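Local coordinates for protein flavoredoxin (Desulfovibrio vulgaris str. 'Miyazaki F', PDB 2D5M) that binds flavin mononucleotide and probably carries electrons as a dimeric flavoprotein of the flavin reductase-like family, at residues 19-23 with 106-110; 22-26 with 61-65; 70-76 with 159-163; 75-81 with 95-99; 120-124 with 134-138. All blocks are in the same frame, centred on the assembly; numbering follows the deposited sequence.

All five contacts belong to one flavin reductase-like domain, whose core is a curled antiparallel sheet. Interactions 1 and 2 are neighbours, centres 7 Å apart: both use the end of strand 14-22, share Tyr-22 and Asp-23, and are joined by the salt bridge between Arg-63 and Asp-107. Interaction 5, the hairpin 116-126/133-144, touches both and follows them along the chain. Interactions 3 and 4 share Tyr-75 and Val-76, with interaction 4 nested inside the loop closed by interaction 3; both touch the second subunit, and Asp-80 of interaction 4 meets FMN. Interactions 2 and 3, about 26 Å apart between centres, lie on opposite sides of the chain's centre.

Interaction 1: 19-23 with 106-110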
# COMPACT_ATOMS: atom_id res chain seq x y z
N VAL A 19 2.75 1.36 13.62
CA VAL A 19 2.22 2.66 14.00
C VAL A 19 2.54 2.90 15.45
O VAL A 19 2.11 2.12 16.32
CB VAL A 19 0.70 2.71 13.75
CG1 VAL A 19 0.16 4.05 14.20
CG2 VAL A 19 0.36 2.48 12.27
N GLY A 20 3.32 3.94 15.72
CA GLY A 20 3.85 4.24 17.06
C GLY A 20 3.12 5.40 17.68
O GLY A 20 2.86 6.42 17.03
N THR A 21 2.81 5.30 18.97
CA THR A 21 2.09 6.31 19.72
C THR A 21 2.51 6.32 21.20
O THR A 21 3.16 5.39 21.67
CB THR A 21 0.57 6.03 19.70
OG1 THR A 21 0.30 4.73 20.24
CG2 THR A 21 -0.06 6.20 18.32
N TYR A 22 2.16 7.39 21.88
CA TYR A 22 2.18 7.45 23.34
C TYR A 22 0.75 7.47 23.88
O TYR A 22 -0.10 8.20 23.37
CB TYR A 22 2.88 8.73 23.83
CG TYR A 22 4.35 8.79 23.62
CD1 TYR A 22 5.22 7.88 24.14
CD2 TYR A 22 4.89 9.85 22.83
CE1 TYR A 22 6.60 7.96 23.92
CE2 TYR A 22 6.25 9.93 22.62
CZ TYR A 22 7.12 9.00 23.18
OH TYR A 22 8.45 9.10 22.93
N ASP A 23 0.48 6.69 24.93
CA ASP A 23 -0.80 6.79 25.62
C ASP A 23 -0.80 7.97 26.57
O ASP A 23 0.14 8.77 26.63
CB ASP A 23 -1.22 5.47 26.26
CG ASP A 23 -0.59 5.18 27.63
OD1 ASP A 23 0.30 5.92 28.10
OD2 ASP A 23 -1.01 4.15 28.20
N VAL A 106 7.05 15.34 16.17
CA VAL A 106 5.66 14.97 16.57
C VAL A 106 5.74 14.22 17.90
O VAL A 106 6.77 13.62 18.22
CB VAL A 106 4.88 14.17 15.52
CG1 VAL A 106 4.99 14.81 14.13
CG2 VAL A 106 5.37 12.73 15.45
N ASP A 107 4.60 14.27 18.57
CA ASP A 107 4.44 13.68 19.91
C ASP A 107 4.12 12.19 19.87
O ASP A 107 3.00 11.74 20.19
CB ASP A 107 3.34 14.43 20.64
CG ASP A 107 3.24 14.04 22.10
OD1 ASP A 107 4.22 13.49 22.65
OD2 ASP A 107 2.17 14.34 22.68
N ALA A 108 5.10 11.38 19.45
CA ALA A 108 4.98 9.93 19.27
C ALA A 108 6.36 9.32 19.20
O ALA A 108 7.28 9.96 18.67
CB ALA A 108 4.18 9.57 18.03
N PRO A 109 6.52 8.08 19.64
CA PRO A 109 7.79 7.38 19.50
C PRO A 109 7.87 6.61 18.17
O PRO A 109 6.81 6.19 17.67
CB PRO A 109 7.76 6.37 20.64
CG PRO A 109 6.29 5.98 20.68
CD PRO A 109 5.53 7.24 20.30
N TYR A 110 9.08 6.37 17.69
CA TYR A 110 9.30 5.42 16.60
C TYR A 110 10.25 4.33 17.10
O TYR A 110 10.80 4.40 18.20
CB TYR A 110 9.79 6.07 15.35
CG TYR A 110 11.12 6.77 15.40
CD1 TYR A 110 12.30 6.12 15.16
CD2 TYR A 110 11.22 8.12 15.70
CE1 TYR A 110 13.54 6.77 15.20
CE2 TYR A 110 12.43 8.77 15.71
CZ TYR A 110 13.58 8.09 15.48
OH TYR A 110 14.80 8.75 15.48
O HOH W 1 1.27 9.53 20.01
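Pro-109 sets its CD directly over the centre of the Tyr-22 ring, 3.5 Å from the ring centroid and only 6° off the ring normal, a CH-pi contact of nearly ideal geometry. The two side chains arrive from opposite directions, and the pyrrolidine lies against one face of the phenol, with N and CD above it: CG lies near CE1, while CB reaches the hydroxyl end, 3.6 Å from Tyr-22 OH. A first torsion that places the Tyr-22 CG anti to its own carbonyl carbon (chi1 -70°) swings the ring across to the proline. The same CD also presses on the backbone of strand 14-22, 3.3 Å from Thr-21 C.

This packing lays the start of the short strand 109-111, half of a two-stranded antiparallel sheet with 100-102, against the end of strand 14-22 of the main antiparallel sheet. The touching parts run at 123° to each other and are not paired as strands. Close backbone contact is made at Gly-20, whose CA offers a C-H to Pro-109 O at 3.6 Å; that carbonyl also accepts a hydrogen bond from Thr-67 OG1. Nearby, Ala-108 CB rests 3.6 Å from Gly-20 O.

Water 1 links the two backbones, accepting from Tyr-22 N and donating to Asp-107 O at 2.8 Å. Asp-107 is the centre of an inverse gamma turn, and its OD1 comes obliquely to the tyrosine ring, 3.7 Å from Tyr-22 CD2. Its other carboxylate oxygen, OD2, is held in a salt bridge by Arg-63 NH1.

Interaction 2: 22-26 with 61-65; sequences YDRDS and TERGA
The backbones of 22-26 and 61-65 stay well separated, with no CA pair closer than the 7.5 Å between Arg-24 and Glu-62, and side chains and waters bridge the gap. Residues 23-26 form the turn linking strands 14-22 and 28-41: a type I beta turn from Asp-23 to Ser-26, reinforced by an Asx turn in which Asp-23 OD1 accepts from Asp-25 N. Asp-23 OD2 is held by a hydrogen bond from Tyr-55 OH and a salt bridge to Arg-27. The turn faces the last turn of helix 55-63.

Arg-63 does most of the joining. Its chain is extended from CG to NE, which carries the guanidinium edge-on to the turn, where NE and NH2 both grip Asp-23 O. The NH2 bond is the shorter at 2.9 Å and the straighter at 157°; the NE bond comes from above the carbonyl plane. Because Ser-26 N closes the beta turn onto the same oxygen, three N-H groups converge on Asp-23 O. A weak bond from NE to Tyr-22 O adds to the hold, and Tyr-22 CB packs 3.5 Å from Arg-63 NE. NH1 is taken by Asp-107, so the guanidinium also reaches the chain just before strand 109-111.

Glu-62 works through water. Its chain, extended beyond CG, places OE1 where waters 2 and 3 both donate to it, while OE2 is salt-bridged to Arg-58. Water 2 donates also to Tyr-22 O at 3.0 Å. Water 3 accepts from Arg-24 N and lies in the plane of that residue's guanidinium, at its edge, 2.9 Å from Arg-24 NH1.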
# COMPACT_ATOMS: atom_id res chain seq x y z
N TYR A 22 2.16 7.39 21.88
CA TYR A 22 2.18 7.45 23.34
C TYR A 22 0.75 7.47 23.88
O TYR A 22 -0.10 8.20 23.37
CB TYR A 22 2.88 8.73 23.83
CG TYR A 22 4.35 8.79 23.62
CD1 TYR A 22 5.22 7.88 24.14
CD2 TYR A 22 4.89 9.85 22.83
CE1 TYR A 22 6.60 7.96 23.92
CE2 TYR A 22 6.25 9.93 22.62
CZ TYR A 22 7.12 9.00 23.18
OH TYR A 22 8.45 9.10 22.93
N ASP A 23 0.48 6.69 24.93
CA ASP A 23 -0.80 6.79 25.62
C ASP A 23 -0.80 7.97 26.57
O ASP A 23 0.14 8.77 26.63
CB ASP A 23 -1.22 5.47 26.26
CG ASP A 23 -0.59 5.18 27.63
OD1 ASP A 23 0.30 5.92 28.10
OD2 ASP A 23 -1.01 4.15 28.20
N ARG A 24 -1.88 8.10 27.32
CA ARG A 24 -2.06 9.27 28.19
C ARG A 24 -1.03 9.35 29.31
O ARG A 24 -0.81 10.47 29.81
CB ARG A 24 -3.47 9.29 28.74
CG ARG A 24 -3.74 8.13 29.71
CD ARG A 24 -5.30 8.00 29.86
NE ARG A 24 -5.66 6.86 30.68
CZ ARG A 24 -5.63 5.62 30.24
NH1 ARG A 24 -5.31 5.28 28.99
NH2 ARG A 24 -5.98 4.64 31.08
N ASP A 25 -0.43 8.24 29.65
CA ASP A 25 0.62 8.15 30.67
C ASP A 25 2.01 8.07 30.04
O ASP A 25 2.94 7.75 30.75
CB ASP A 25 0.35 6.93 31.55
CG ASP A 25 -0.94 7.10 32.34
OD1 ASP A 25 -0.98 8.17 32.97
OD2 ASP A 25 -1.82 6.20 32.28
N SER A 26 2.11 8.40 28.76
CA SER A 26 3.37 8.46 28.02
C SER A 26 3.98 7.10 27.84
O SER A 26 5.19 6.94 27.56
CB SER A 26 4.37 9.44 28.68
OG SER A 26 3.86 10.76 28.63
N THR A 61 -6.26 9.60 18.85
CA THR A 61 -7.32 10.59 19.08
C THR A 61 -6.91 11.56 20.17
O THR A 61 -7.28 12.74 20.12
CB THR A 61 -8.69 10.00 19.41
OG1 THR A 61 -8.70 9.33 20.65
CG2 THR A 61 -9.18 9.01 18.35
N GLU A 62 -6.12 11.16 21.13
CA GLU A 62 -5.71 12.01 22.23
C GLU A 62 -4.53 12.90 21.89
O GLU A 62 -4.51 14.04 22.31
CB GLU A 62 -5.32 11.09 23.43
CG GLU A 62 -6.53 10.42 24.06
CD GLU A 62 -6.22 9.39 25.13
OE1 GLU A 62 -5.02 8.97 25.22
OE2 GLU A 62 -7.19 8.95 25.83
N ARG A 63 -3.52 12.37 21.20
CA ARG A 63 -2.31 13.14 20.97
C ARG A 63 -2.19 13.76 19.60
O ARG A 63 -1.37 14.66 19.37
CB ARG A 63 -1.08 12.28 21.21
CG ARG A 63 -0.92 12.16 22.77
CD ARG A 63 0.42 11.54 23.06
NE ARG A 63 0.48 11.22 24.46
CZ ARG A 63 1.01 11.96 25.40
NH1 ARG A 63 1.55 13.15 25.14
NH2 ARG A 63 0.97 11.52 26.64
N GLY A 64 -3.00 13.27 18.64
CA GLY A 64 -2.94 13.88 17.29
C GLY A 64 -1.64 13.67 16.58
O GLY A 64 -1.26 14.49 15.74
N ALA A 65 -0.94 12.58 16.86
CA ALA A 65 0.38 12.33 16.32
C ALA A 65 0.65 10.83 16.37
O ALA A 65 0.20 10.15 17.28
CB ALA A 65 1.43 13.02 17.18
O HOH W 1 1.27 9.53 20.01
O HOH W 2 -2.40 9.68 24.58
O HOH W 3 -4.45 6.79 26.65

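Interaction 3: 70-76 with 159-163; sequences IPSRAYV and VDPVI
Arg-73 and Asp-160 form a two-pronged, side-on salt bridge. Arg-73 NE meets Asp-160 OD1 at 2.8 Å on its syn lone pair, and Arg-73 NH2 reaches Asp-160 OD2 at 2.9 Å, also on the syn side though somewhat out of the carboxylate plane. Both bonds are close to straight, and the two flat groups lie 21° from coplanar, so the pairing restrains rotation of each. The arginine chain curls round Asp-160 OD1: a bend at chi3 (63°) turns the guanidinium edge onto the carboxylate, while CG lies 3.2 Å from Asp-160 OD1. A weak bond from Arg-73 N goes to the same oxygen.

Around this pair the backbones run close together. Asp-160 O takes a C-H contact from Ser-72 CA at 3.1 Å, and Pro-71 O receives one from Pro-161 CA together with a weak hydrogen bond from Val-162 N. Asp-160, the first residue to leave helix 156-159, has positive phi (60°), which helps turn the chain toward strand 162-165. Apolar contacts complete the interface: Ile-70 CG2 lies alongside Pro-161 CB at 3.6 Å, and the Val-162 side chain crosses those of Pro-71 and Val-76 at about a right angle, its CG2 at Pro-71 CG and its CG1 at Val-76 CG2.

Arg-73 NH1 continues the charge network across the dimer to Glu-176 of the second subunit. The contact thus joins the linker between strand 65-70 and helix 76-82 to the chain that leads from helix 156-159 into strand 162-165, with strand 170-180 packed beside it through Tyr-171, Ala-173 and Val-174.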
# COMPACT_ATOMS: atom_id res chain seq x y z
N ILE A 70 9.23 1.20 9.68
CA ILE A 70 9.19 0.15 8.66
C ILE A 70 10.21 -0.92 9.06
O ILE A 70 11.39 -0.64 9.12
CB ILE A 70 9.46 0.75 7.29
CG1 ILE A 70 8.34 1.75 6.96
CG2 ILE A 70 9.59 -0.31 6.23
CD1 ILE A 70 8.22 2.37 5.65
N PRO A 71 9.73 -2.14 9.36
CA PRO A 71 10.67 -3.19 9.82
C PRO A 71 11.47 -3.70 8.60
O PRO A 71 10.96 -3.82 7.49
CB PRO A 71 9.78 -4.29 10.33
CG PRO A 71 8.52 -4.11 9.56
CD PRO A 71 8.35 -2.60 9.33
N SER A 72 12.69 -4.11 8.85
CA SER A 72 13.51 -4.93 7.99
C SER A 72 13.22 -6.39 8.32
O SER A 72 12.54 -6.71 9.32
CB SER A 72 14.98 -4.66 8.13
OG SER A 72 15.36 -4.87 9.45
N ARG A 73 13.72 -7.30 7.49
CA ARG A 73 13.34 -8.69 7.68
C ARG A 73 13.78 -9.22 9.03
O ARG A 73 13.13 -10.13 9.54
CB ARG A 73 13.92 -9.55 6.55
CG ARG A 73 15.38 -9.94 6.72
CD ARG A 73 15.84 -10.82 5.57
NE ARG A 73 15.80 -10.13 4.32
CZ ARG A 73 15.84 -10.68 3.10
NH1 ARG A 73 15.92 -12.00 2.97
NH2 ARG A 73 15.80 -9.86 2.05
N ALA A 74 14.85 -8.69 9.63
CA ALA A 74 15.25 -9.19 10.95
C ALA A 74 14.21 -9.00 12.04
O ALA A 74 14.29 -9.64 13.08
CB ALA A 74 16.57 -8.46 11.34
N TYR A 75 13.29 -8.07 11.80
CA TYR A 75 12.30 -7.69 12.79
C TYR A 75 10.88 -8.14 12.38
O TYR A 75 9.90 -7.64 12.95
CB TYR A 75 12.35 -6.17 13.05
CG TYR A 75 13.67 -5.79 13.67
CD1 TYR A 75 13.90 -6.07 15.03
CD2 TYR A 75 14.69 -5.21 12.92
CE1 TYR A 75 15.11 -5.73 15.62
CE2 TYR A 75 15.88 -4.90 13.55
CZ TYR A 75 16.08 -5.17 14.85
OH TYR A 75 17.29 -4.86 15.47
N VAL A 76 10.78 -9.08 11.48
CA VAL A 76 9.48 -9.57 11.06
C VAL A 76 8.71 -10.22 12.23
O VAL A 76 7.51 -9.99 12.36
CB VAL A 76 9.58 -10.54 9.85
CG1 VAL A 76 10.26 -11.85 10.17
CG2 VAL A 76 8.17 -10.76 9.26
N VAL A 159 17.18 -0.96 3.04
CA VAL A 159 16.08 -0.85 4.00
C VAL A 159 15.48 -2.23 4.30
O VAL A 159 15.21 -2.61 5.45
CB VAL A 159 15.02 0.15 3.52
CG1 VAL A 159 13.83 0.18 4.46
CG2 VAL A 159 15.62 1.54 3.41
N ASP A 160 15.25 -2.97 3.23
CA ASP A 160 14.79 -4.33 3.29
C ASP A 160 13.43 -4.46 3.99
O ASP A 160 13.25 -5.28 4.90
CB ASP A 160 15.84 -5.20 3.99
CG ASP A 160 15.58 -6.66 3.87
OD1 ASP A 160 15.81 -7.41 4.87
OD2 ASP A 160 15.18 -7.11 2.77
N PRO A 161 12.45 -3.71 3.53
CA PRO A 161 11.13 -3.69 4.19
C PRO A 161 10.32 -4.96 3.98
O PRO A 161 10.51 -5.71 3.02
CB PRO A 161 10.43 -2.52 3.47
CG PRO A 161 10.99 -2.56 2.08
CD PRO A 161 12.43 -2.93 2.27
N VAL A 162 9.41 -5.21 4.90
CA VAL A 162 8.54 -6.37 4.82
C VAL A 162 7.27 -6.04 4.05
O VAL A 162 6.66 -4.98 4.23
CB VAL A 162 8.20 -6.88 6.22
CG1 VAL A 162 7.25 -8.05 6.24
CG2 VAL A 162 9.42 -7.25 7.04
N ILE A 163 6.83 -6.98 3.25
CA ILE A 163 5.61 -6.98 2.52
C ILE A 163 4.61 -7.95 3.15
O ILE A 163 5.00 -9.07 3.46
CB ILE A 163 5.77 -7.39 1.01
CG1 ILE A 163 6.73 -6.41 0.31
CG2 ILE A 163 4.53 -7.53 0.24
CD1 ILE A 163 7.28 -7.10 -0.92

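Interaction 4: 75-81 with 95-99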
# COMPACT_ATOMS: atom_id res chain seq x y z
N TYR A 75 13.29 -8.07 11.80
CA TYR A 75 12.30 -7.69 12.79
C TYR A 75 10.88 -8.14 12.38
O TYR A 75 9.90 -7.64 12.95
CB TYR A 75 12.35 -6.17 13.05
CG TYR A 75 13.67 -5.79 13.67
CD1 TYR A 75 13.90 -6.07 15.03
CD2 TYR A 75 14.69 -5.21 12.92
CE1 TYR A 75 15.11 -5.73 15.62
CE2 TYR A 75 15.88 -4.90 13.55
CZ TYR A 75 16.08 -5.17 14.85
OH TYR A 75 17.29 -4.86 15.47
N VAL A 76 10.78 -9.08 11.48
CA VAL A 76 9.48 -9.57 11.06
C VAL A 76 8.71 -10.22 12.23
O VAL A 76 7.51 -9.99 12.36
CB VAL A 76 9.58 -10.54 9.85
CG1 VAL A 76 10.26 -11.85 10.17
CG2 VAL A 76 8.17 -10.76 9.26
N ARG A 77 9.39 -10.96 13.12
CA ARG A 77 8.67 -11.56 14.23
C ARG A 77 8.18 -10.50 15.21
O ARG A 77 7.08 -10.57 15.76
CB ARG A 77 9.57 -12.57 14.94
CG ARG A 77 9.97 -13.77 14.06
CD ARG A 77 10.76 -14.81 14.81
NE ARG A 77 9.84 -15.59 15.65
CZ ARG A 77 10.13 -16.54 16.52
NH1 ARG A 77 11.37 -16.94 16.73
NH2 ARG A 77 9.15 -17.13 17.20
N HIS A 78 8.95 -9.48 15.43
CA HIS A 78 8.64 -8.36 16.32
C HIS A 78 7.42 -7.62 15.81
O HIS A 78 6.52 -7.26 16.57
CB HIS A 78 9.82 -7.40 16.47
CG HIS A 78 11.15 -8.02 16.82
ND1 HIS A 78 11.82 -8.88 15.98
CD2 HIS A 78 11.92 -7.87 17.92
CE1 HIS A 78 12.91 -9.26 16.53
NE2 HIS A 78 13.04 -8.66 17.75
N ALA A 79 7.43 -7.36 14.50
CA ALA A 79 6.32 -6.68 13.88
C ALA A 79 5.04 -7.49 14.02
O ALA A 79 3.97 -6.96 14.33
CB ALA A 79 6.65 -6.37 12.43
N ASP A 80 5.16 -8.80 13.77
CA ASP A 80 4.01 -9.68 13.92
C ASP A 80 3.48 -9.66 15.35
O ASP A 80 2.25 -9.57 15.57
CB ASP A 80 4.39 -11.08 13.46
CG ASP A 80 3.18 -11.97 13.21
OD1 ASP A 80 2.30 -11.54 12.41
OD2 ASP A 80 3.14 -13.09 13.78
N TYR A 81 4.38 -9.72 16.34
CA TYR A 81 3.98 -9.64 17.73
C TYR A 81 3.13 -8.40 17.98
O TYR A 81 2.10 -8.46 18.65
CB TYR A 81 5.24 -9.63 18.62
CG TYR A 81 5.00 -9.64 20.09
CD1 TYR A 81 5.14 -10.83 20.82
CD2 TYR A 81 4.69 -8.49 20.80
CE1 TYR A 81 4.94 -10.86 22.18
CE2 TYR A 81 4.47 -8.51 22.16
CZ TYR A 81 4.61 -9.73 22.85
OH TYR A 81 4.41 -9.76 24.22
N SER A 95 8.70 -5.78 26.04
CA SER A 95 8.57 -7.20 25.71
C SER A 95 9.50 -7.61 24.56
O SER A 95 10.06 -8.71 24.57
CB SER A 95 7.15 -7.52 25.26
OG SER A 95 6.29 -7.24 26.34
N LEU A 96 9.64 -6.74 23.56
CA LEU A 96 10.38 -7.04 22.33
C LEU A 96 11.83 -6.66 22.40
O LEU A 96 12.59 -6.97 21.49
CB LEU A 96 9.68 -6.36 21.16
CG LEU A 96 8.31 -6.95 20.80
CD1 LEU A 96 7.59 -6.08 19.78
CD2 LEU A 96 8.42 -8.37 20.32
N GLY A 97 12.23 -5.93 23.46
CA GLY A 97 13.60 -5.42 23.55
C GLY A 97 13.92 -4.40 22.48
O GLY A 97 15.04 -4.38 21.94
N LEU A 98 12.98 -3.55 22.12
CA LEU A 98 13.15 -2.48 21.16
C LEU A 98 13.12 -1.12 21.83
O LEU A 98 12.67 -1.00 23.00
CB LEU A 98 12.00 -2.58 20.11
CG LEU A 98 12.00 -3.85 19.28
CD1 LEU A 98 10.78 -3.87 18.37
CD2 LEU A 98 13.22 -3.98 18.44
N THR A 99 13.56 -0.12 21.12
CA THR A 99 13.80 1.22 21.69
C THR A 99 12.76 2.20 21.20
O THR A 99 12.68 2.47 19.98
CB THR A 99 15.17 1.72 21.27
OG1 THR A 99 16.19 0.78 21.68
CG2 THR A 99 15.52 3.05 21.93
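Leu-96 lays its CD2 over one face of the Tyr-81 ring, a CH-pi contact 4.0 Å from the ring centroid and 27° off the normal. The methyl is displaced toward the root of the ring, 3.7 Å from Tyr-81 CG. A first torsion of -176°, with CG opposite the backbone N, directs this ring from helix 76-82 toward the leucine. The other methyl of Leu-96, CD1, sits against the helix backbone, 3.6 Å from His-78 O.

Further apolar packing comes from Leu-98, whose two methyls part between neighbouring side chains: CD1 touches His-78 CB at 4.1 Å, and CD2 approaches the Tyr-75 ring obliquely, 3.8 Å from Tyr-75 CE1. Tyr-75, at the N-cap position of helix 76-82, in turn points its ring edge at one face of the His-78 imidazole, CD1 over its centre, in an edge-to-face stack.

These contacts set the C-terminal end of helix 92-96, and the chain leaving it through Gly-97, against one side of helix 76-82. Asp-80 of this helix touches FMN and accepts hydrogen bonds from backbone nitrogens of the second subunit.

Polar groups meet mainly through outside partners. Tyr-81 OH lies 3.7 Å from Ser-95 CB, and both Tyr-81 OH and Ser-95 OG are hydrogen-bonded to Glu-90 OE2. The imidazole of His-78 turns its edge to the carbonyl of Leu-96, with CD2 3.7 Å from Leu-96 O.

Interaction 5: 120-124 with 134-138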
# COMPACT_ATOMS: atom_id res chain seq x y z
N LEU A 120 4.42 11.63 11.79
CA LEU A 120 3.17 12.15 11.25
C LEU A 120 2.36 12.93 12.28
O LEU A 120 2.23 12.59 13.45
CB LEU A 120 2.29 11.03 10.66
CG LEU A 120 2.99 10.20 9.58
CD1 LEU A 120 3.53 8.87 10.15
CD2 LEU A 120 2.08 9.92 8.38
N LYS A 121 1.75 14.02 11.77
CA LYS A 121 0.78 14.84 12.48
C LYS A 121 -0.59 14.49 12.01
O LYS A 121 -0.86 14.51 10.79
CB LYS A 121 1.05 16.32 12.23
CG LYS A 121 0.06 17.33 12.77
CD LYS A 121 0.36 18.78 12.38
CE LYS A 121 0.25 19.03 10.89
NZ LYS A 121 0.11 20.42 10.42
N LEU A 122 -1.55 14.19 12.88
CA LEU A 122 -2.90 13.88 12.46
C LEU A 122 -3.55 15.13 11.84
O LEU A 122 -3.62 16.18 12.50
CB LEU A 122 -3.73 13.44 13.66
CG LEU A 122 -5.14 12.95 13.32
CD1 LEU A 122 -5.11 11.74 12.44
CD2 LEU A 122 -5.95 12.72 14.61
N ILE A 123 -4.06 15.01 10.62
CA ILE A 123 -4.72 16.12 9.93
C ILE A 123 -6.18 15.79 9.59
O ILE A 123 -6.96 16.76 9.44
CB ILE A 123 -3.93 16.63 8.72
CG1 ILE A 123 -3.64 15.53 7.69
CG2 ILE A 123 -2.66 17.32 9.19
CD1 ILE A 123 -3.23 16.10 6.34
N HIS A 124 -6.60 14.55 9.48
CA HIS A 124 -8.00 14.26 9.25
C HIS A 124 -8.35 12.97 9.94
O HIS A 124 -7.50 12.05 10.02
CB HIS A 124 -8.37 14.09 7.76
CG HIS A 124 -7.98 15.22 6.84
ND1 HIS A 124 -8.63 16.43 6.84
CD2 HIS A 124 -7.02 15.28 5.86
CE1 HIS A 124 -8.07 17.20 5.90
NE2 HIS A 124 -7.11 16.54 5.30
N PHE A 134 -7.40 7.33 9.70
CA PHE A 134 -6.62 8.48 10.15
C PHE A 134 -5.69 8.93 9.02
O PHE A 134 -5.04 8.08 8.41
CB PHE A 134 -5.75 8.13 11.38
CG PHE A 134 -6.49 7.83 12.64
CD1 PHE A 134 -6.40 6.59 13.22
CD2 PHE A 134 -7.25 8.79 13.31
CE1 PHE A 134 -7.02 6.34 14.41
CE2 PHE A 134 -7.88 8.47 14.50
CZ PHE A 134 -7.80 7.25 15.05
N ILE A 135 -5.65 10.21 8.77
CA ILE A 135 -4.77 10.78 7.75
C ILE A 135 -3.71 11.56 8.48
O ILE A 135 -4.00 12.53 9.23
CB ILE A 135 -5.52 11.71 6.80
CG1 ILE A 135 -6.80 11.07 6.24
CG2 ILE A 135 -4.58 12.17 5.71
CD1 ILE A 135 -6.54 9.81 5.50
N GLY A 136 -2.46 11.13 8.32
CA GLY A 136 -1.33 11.83 8.90
C GLY A 136 -0.54 12.57 7.85
O GLY A 136 -0.26 12.05 6.78
N GLU A 137 -0.19 13.81 8.18
CA GLU A 137 0.74 14.59 7.38
C GLU A 137 2.15 14.15 7.75
O GLU A 137 2.53 14.14 8.92
CB GLU A 137 0.59 16.08 7.63
CG GLU A 137 1.57 16.91 6.86
CD GLU A 137 1.38 18.42 6.96
OE1 GLU A 137 0.32 18.86 7.48
OE2 GLU A 137 2.31 19.16 6.51
N ILE A 138 2.95 13.80 6.76
CA ILE A 138 4.34 13.44 6.95
C ILE A 138 5.16 14.69 7.23
O ILE A 138 5.26 15.59 6.41
CB ILE A 138 4.90 12.74 5.68
CG1 ILE A 138 4.14 11.46 5.38
CG2 ILE A 138 6.38 12.50 5.80
CD1 ILE A 138 4.46 10.81 4.02
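Ile-135 O is gripped by two successive backbone N-H groups: Ile-123 N at 2.8 Å, in an almost straight bond nearly along the C=O axis, and His-124 N in a weaker one at 3.3 Å. Both residues therefore face Ile-135, a classic beta bulge that shifts the register by one between strands 120-124 and 134-138. Ile-135 N closes this end with a bond to His-124 O.

Before the bulge the pairing is regular antiparallel. Lys-121 and Glu-137 form a hydrogen-bonded pair, Glu-137 N reaching Lys-121 O at 2.8 Å, flanked by the non-hydrogen-bonded pairs Leu-120 with Ile-138 and Leu-122 with Gly-136.

The side chains of Lys-121 and Glu-137 also run alongside each other in the same direction, and a bend at chi3 (65°) in the lysine brings its NZ to Glu-137 OE1 in a salt bridge that is long and weak at 3.3 Å. Ile-123 crosses the glutamate stem at about a right angle, CG2 3.8 Å from Glu-137 CB. On the face of Lys-121 and Glu-137, His-124 turns its ring edge to Ile-135, whose CG1 packs 3.7 Å from His-124 CB. On the face of Leu-120, Leu-122 and Ile-138, Leu-120 CD2 touches Ile-138 CG1; Leu-122 CD1 also reaches the Phe-134 ring obliquely, 3.7 Å from Phe-134 CD2.

The two strands belong to the hairpin 116-126/133-144 of the main sheet. Strand 65-70 flanks it beside 116-126 and strand 44-48 beside 133-144, while Leu-122 and Phe-134 pack on helix 55-63 through Ile-60.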